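PDB 5B7W: cyclic di-GMP-binding protein XC_3703, which binds the second messenger cyclic di-GMP, regulates virulence and biofilm formation as its effector and, when free of it, promotes binding of the regulator XC_2801 to its target genes. Local coordinates for residues E36-E40 / M60-L64; R76-G81 / Q92-K97. One frame throughout, in Å; residues are numbered along the deposited sequence.

Interaction 1: E36-E40 / M60-L64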
loop_
_atom_site.group_PDB
_atom_site.type_symbol
_atom_site.label_atom_id
_atom_site.label_comp_id
_atom_site.label_asym_id
_atom_site.label_seq_id
_atom_site.Cartn_x
_atom_site.Cartn_y
_atom_site.Cartn_z
ATOM N N GLU A 36 2.986 23.004 15.150
ATOM C CA GLU A 36 3.620 21.740 15.514
ATOM C C GLU A 36 2.889 20.610 14.800
ATOM O O GLU A 36 1.845 20.139 15.253
ATOM C CB GLU A 36 3.612 21.553 17.027
ATOM C CG GLU A 36 4.179 22.746 17.781
ATOM C CD GLU A 36 4.807 22.359 19.104
ATOM O OE1 GLU A 36 4.836 21.152 19.421
ATOM O OE2 GLU A 36 5.273 23.266 19.827
ATOM N N ALA A 37 3.440 20.181 13.666
ATOM C CA ALA A 37 2.877 19.089 12.888
ATOM C C ALA A 37 4.018 18.327 12.232
ATOM O O ALA A 37 5.053 18.908 11.894
ATOM C CB ALA A 37 1.888 19.595 11.830
ATOM N N LYS A 38 3.822 17.023 12.049
ATOM C CA LYS A 38 4.907 16.182 11.564
ATOM C C LYS A 38 4.363 14.845 11.081
ATOM O O LYS A 38 3.317 14.379 11.541
ATOM C CB LYS A 38 5.955 15.952 12.660
ATOM C CG LYS A 38 5.357 15.476 13.976
ATOM C CD LYS A 38 6.399 15.386 15.079
ATOM C CE LYS A 38 6.959 13.978 15.197
ATOM N NZ LYS A 38 7.775 13.807 16.430
ATOM N N PHE A 39 5.090 14.243 10.142
ATOM C CA PHE A 39 4.929 12.844 9.772
ATOM C C PHE A 39 6.097 12.060 10.352
ATOM O O PHE A 39 7.251 12.484 10.230
ATOM C CB PHE A 39 4.904 12.649 8.254
ATOM C CG PHE A 39 3.877 13.474 7.535
ATOM C CD1 PHE A 39 4.170 14.763 7.122
ATOM C CD2 PHE A 39 2.633 12.945 7.231
ATOM C CE1 PHE A 39 3.235 15.517 6.442
ATOM C CE2 PHE A 39 1.695 13.695 6.549
ATOM C CZ PHE A 39 1.998 14.983 6.154
ATOM N N GLU A 40 5.806 10.917 10.969
ATOM C CA GLU A 40 6.845 10.045 11.505
ATOM C C GLU A 40 6.655 8.647 10.940
ATOM O O GLU A 40 5.616 8.020 11.168
ATOM C CB GLU A 40 6.817 10.007 13.034
ATOM C CG GLU A 40 7.930 9.160 13.632
ATOM C CD GLU A 40 7.513 8.449 14.902
ATOM O OE1 GLU A 40 6.315 8.504 15.251
ATOM O OE2 GLU A 40 8.382 7.827 15.547
ATOM N N MET A 60 -2.811 17.094 5.929
ATOM C CA MET A 60 -1.584 16.310 5.828
ATOM C C MET A 60 -1.813 15.000 5.090
ATOM O O MET A 60 -0.905 14.504 4.414
ATOM C CB MET A 60 -1.014 16.037 7.219
ATOM C CG MET A 60 -0.522 17.274 7.953
ATOM S SD MET A 60 0.531 16.834 9.343
ATOM C CE MET A 60 -0.693 16.144 10.441
ATOM N N THR A 61 -3.012 14.422 5.208
ATOM C CA THR A 61 -3.334 13.222 4.444
ATOM C C THR A 61 -3.233 13.482 2.945
ATOM O O THR A 61 -2.700 12.653 2.196
ATOM C CB THR A 61 -4.732 12.724 4.812
ATOM O OG1 THR A 61 -4.744 12.296 6.180
ATOM C CG2 THR A 61 -5.148 11.565 3.916
ATOM N N ASP A 62 -3.734 14.634 2.491
ATOM C CA ASP A 62 -3.616 14.989 1.081
ATOM C C ASP A 62 -2.158 15.167 0.679
ATOM O O ASP A 62 -1.760 14.788 -0.430
ATOM C CB ASP A 62 -4.412 16.261 0.792
ATOM C CG ASP A 62 -5.877 16.129 1.159
ATOM O OD1 ASP A 62 -6.395 14.994 1.142
ATOM O OD2 ASP A 62 -6.511 17.161 1.467
ATOM N N ILE A 63 -1.346 15.743 1.567
ATOM C CA ILE A 63 0.083 15.873 1.294
ATOM C C ILE A 63 0.741 14.501 1.254
ATOM O O ILE A 63 1.543 14.204 0.360
ATOM C CB ILE A 63 0.749 16.782 2.343
ATOM C CG1 ILE A 63 0.160 18.192 2.287
ATOM C CG2 ILE A 63 2.259 16.816 2.138
ATOM C CD1 ILE A 63 0.653 19.096 3.394
ATOM N N LEU A 64 0.410 13.645 2.224
ATOM C CA LEU A 64 1.029 12.325 2.293
ATOM C C LEU A 64 0.670 11.481 1.076
ATOM O O LEU A 64 1.516 10.751 0.547
ATOM C CB LEU A 64 0.612 11.618 3.583
ATOM C CG LEU A 64 1.235 10.242 3.827
ATOM C CD1 LEU A 64 2.752 10.346 3.907
ATOM C CD2 LEU A 64 0.671 9.611 5.090
#
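This is helix-on-sheet packing in the RRM-like domain II of a YajQ-family protein: Phe39, on an outermost strand of the sheet, pushes its ring against Met60 and the following turn of helix 54-70. Ring and thioether chain pass each other head to tail, the ring end at the methionine CB and the thioether over one ring face. Met60 SD sits 4.3 Å from the centroid of the Phe39 ring and 25° off its normal, a Met-aromatic contact. Deeper in, Phe39 CZ abuts Met60 CB at 3.4 Å, and the ring edge points at the backbone carbonyl carbon of Met60. One turn on, Leu64 CB lies 3.8 Å from Phe39 CE2, approaching obliquely, with Ile63 CB a looser neighbour of the ring. An extended chi2 (-164°) also carries the methionine sulfur on toward Ala37, with Met60 SD 4.0 Å from Ala37 CB. No hydrogen bond links the segments. The axes of strand 38-40 and helix 60-64 come within 10.5 Å, at an angle of 52°. Helix 12-26 packs on the same group: Ala22 and Leu26 touch Phe39, Asn23 accepts its backbone N-H, and strand 46-51 pairs alongside through Ser50 and Asn48.

Interaction 2: R76-G81 / Q92-K97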
loop_
_atom_site.group_PDB
_atom_site.type_symbol
_atom_site.label_atom_id
_atom_site.label_comp_id
_atom_site.label_asym_id
_atom_site.label_seq_id
_atom_site.Cartn_x
_atom_site.Cartn_y
_atom_site.Cartn_z
ATOM N N ARG A 76 -3.365 3.012 -2.312
ATOM C CA ARG A 76 -4.377 2.093 -1.809
ATOM C C ARG A 76 -3.815 1.136 -0.768
ATOM O O ARG A 76 -4.594 0.463 -0.085
ATOM C CB ARG A 76 -5.007 1.311 -2.965
ATOM C CG ARG A 76 -6.022 2.114 -3.768
ATOM C CD ARG A 76 -6.607 1.322 -4.936
ATOM N NE ARG A 76 -5.596 0.931 -5.915
ATOM C CZ ARG A 76 -5.183 -0.318 -6.107
ATOM N NH1 ARG A 76 -5.698 -1.305 -5.387
ATOM N NH2 ARG A 76 -4.258 -0.581 -7.021
ATOM N N CYS A 77 -2.488 1.065 -0.632
ATOM C CA CYS A 77 -1.860 0.314 0.446
ATOM C C CYS A 77 -2.013 0.994 1.800
ATOM O O CYS A 77 -1.630 0.404 2.814
ATOM C CB CYS A 77 -0.373 0.110 0.146
ATOM S SG CYS A 77 0.626 1.618 0.274
ATOM N N LEU A 78 -2.559 2.207 1.841
ATOM C CA LEU A 78 -2.687 2.939 3.094
ATOM C C LEU A 78 -3.931 2.492 3.849
ATOM O O LEU A 78 -5.020 2.397 3.273
ATOM C CB LEU A 78 -2.744 4.444 2.831
ATOM C CG LEU A 78 -1.524 5.079 2.164
ATOM C CD1 LEU A 78 -1.701 6.588 2.062
ATOM C CD2 LEU A 78 -0.253 4.730 2.924
ATOM N N GLU A 79 -3.765 2.214 5.139
ATOM C CA GLU A 79 -4.867 1.876 6.035
ATOM C C GLU A 79 -4.939 2.955 7.105
ATOM O O GLU A 79 -4.085 3.011 7.997
ATOM C CB GLU A 79 -4.671 0.496 6.658
ATOM C CG GLU A 79 -5.755 0.114 7.651
ATOM C CD GLU A 79 -5.325 -0.996 8.585
ATOM O OE1 GLU A 79 -4.504 -0.728 9.488
ATOM O OE2 GLU A 79 -5.807 -2.136 8.421
ATOM N N PHE A 80 -5.955 3.810 7.017
ATOM C CA PHE A 80 -6.091 4.949 7.915
ATOM C C PHE A 80 -6.857 4.535 9.166
ATOM O O PHE A 80 -8.005 4.088 9.078
ATOM C CB PHE A 80 -6.801 6.106 7.214
ATOM C CG PHE A 80 -5.973 6.767 6.152
ATOM C CD1 PHE A 80 -5.957 6.272 4.859
ATOM C CD2 PHE A 80 -5.208 7.881 6.449
ATOM C CE1 PHE A 80 -5.193 6.880 3.881
ATOM C CE2 PHE A 80 -4.442 8.491 5.477
ATOM C CZ PHE A 80 -4.435 7.990 4.189
ATOM N N GLY A 81 -6.220 4.686 10.325
ATOM C CA GLY A 81 -6.898 4.497 11.587
ATOM C C GLY A 81 -7.745 5.700 11.951
ATOM O O GLY A 81 -7.850 6.679 11.212
ATOM N N GLN A 92 -3.125 10.511 14.116
ATOM C CA GLN A 92 -3.711 9.449 13.308
ATOM C C GLN A 92 -2.615 8.509 12.832
ATOM O O GLN A 92 -1.566 8.959 12.362
ATOM C CB GLN A 92 -4.476 10.018 12.107
ATOM C CG GLN A 92 -5.261 8.971 11.333
ATOM C CD GLN A 92 -5.934 9.540 10.102
ATOM O OE1 GLN A 92 -5.486 10.541 9.542
ATOM N NE2 GLN A 92 -7.020 8.907 9.676
ATOM N N LYS A 93 -2.870 7.212 12.953
ATOM C CA LYS A 93 -1.942 6.175 12.527
ATOM C C LYS A 93 -2.341 5.667 11.148
ATOM O O LYS A 93 -3.487 5.253 10.942
ATOM C CB LYS A 93 -1.925 5.025 13.538
ATOM C CG LYS A 93 -1.346 3.726 13.013
ATOM C CD LYS A 93 -1.333 2.663 14.099
ATOM C CE LYS A 93 -0.766 1.351 13.585
ATOM N NZ LYS A 93 -0.581 0.359 14.680
ATOM N N VAL A 94 -1.402 5.710 10.208
ATOM C CA VAL A 94 -1.616 5.228 8.848
ATOM C C VAL A 94 -0.701 4.031 8.640
ATOM O O VAL A 94 0.529 4.166 8.652
ATOM C CB VAL A 94 -1.350 6.320 7.803
ATOM C CG1 VAL A 94 -1.732 5.827 6.413
ATOM C CG2 VAL A 94 -2.110 7.588 8.155
ATOM N N THR A 95 -1.296 2.856 8.451
ATOM C CA THR A 95 -0.540 1.631 8.229
ATOM C C THR A 95 -0.259 1.475 6.739
ATOM O O THR A 95 -1.190 1.433 5.928
ATOM C CB THR A 95 -1.300 0.414 8.758
ATOM O OG1 THR A 95 -1.431 0.510 10.181
ATOM C CG2 THR A 95 -0.560 -0.871 8.405
ATOM N N VAL A 96 1.021 1.400 6.383
ATOM C CA VAL A 96 1.419 1.112 5.011
ATOM C C VAL A 96 1.370 -0.397 4.817
ATOM O O VAL A 96 2.333 -1.106 5.128
ATOM C CB VAL A 96 2.816 1.679 4.698
ATOM C CG1 VAL A 96 3.175 1.432 3.240
ATOM C CG2 VAL A 96 2.867 3.165 5.017
ATOM N N LYS A 97 0.242 -0.895 4.316
ATOM C CA LYS A 97 0.038 -2.333 4.197
ATOM C C LYS A 97 0.986 -2.926 3.162
ATOM O O LYS A 97 1.118 -2.405 2.050
ATOM C CB LYS A 97 -1.412 -2.635 3.820
ATOM C CG LYS A 97 -2.434 -2.206 4.863
ATOM C CD LYS A 97 -3.855 -2.435 4.368
ATOM C CE LYS A 97 -4.106 -1.736 3.041
ATOM N NZ LYS A 97 -5.491 -1.963 2.539
HETATM O O HOH W 1 -7.211 0.393 2.244
#
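One face of the Phe80 ring is covered by Val94 CG1, 4.0 Å from the ring centroid and 14° off the normal, a CH-pi contact offset toward the rim; near the ring plane, at its edge, comes Gln92 NE2, with the amide turned 50° from the ring. Both Val94 methyls lie on that side of the ring, CG2 out beyond the rim, 3.5 Å from Phe80 CD2. The Gln92 chain is extended, with CG anti to the backbone N (chi1 -172°), and this carries NE2 to within 2.8 Å of Gly81 O. That bond is nearly straight, and the carbonyl oxygen lies in the amide plane, which helps fix the rotation of the amide. Beneath these side chains the backbones form an antiparallel hairpin. Glu79 and Thr95 make the hydrogen-bonded pair, flanked by the non-hydrogen-bonded pairs Leu78-Val96 and Phe80-Val94; Gly81 N adds a bond to Lys93 O, and Lys97 N one of 2.7 Å to Cys77 O. On the face with Phe80, Leu78 CD2 packs 3.9 Å from Val94 CG1. On the opposite face of the sheet, Glu79 lies beside Thr95, and its CB meets Lys97 CD at 3.8 Å. The lysine NZ donates to a water, which in turn donates to Leu78 O; NZ is also hydrogen-bonded to Glu151 O of domain I, tying the two domains. Helix 54-70 lies on the sheet face carrying Phe80, Thr61 and Arg65 meeting Phe80 and Leu68 meeting Leu78, while strand 46-51 continues the sheet beyond 92-97, bonding to Gln92 and Val94 through Gln49 and Ile47.

How the interactions relate
From the N terminus, the chain passes through the first strand and helix 12-26 before reaching 36-40. Interaction 1 then closes a loop of 19 residues that contains strand 46-51 and the start of helix 54-70. The chain runs to the end of that helix and enters interaction 2, which closes a shorter hairpin between 76-81 and 92-97. The two contacts follow in series and neither encloses nor crosses the other. They meet at the helix: Thr61 CG2 packs 3.5 Å from Phe80 CE2. Interaction 1 fixes helix 54-70 to outer strand 38-42, and interaction 2 pairs the opposite outer strand, 78-85, with 90-96; both reach the same four-stranded sheet, from its two outer strands.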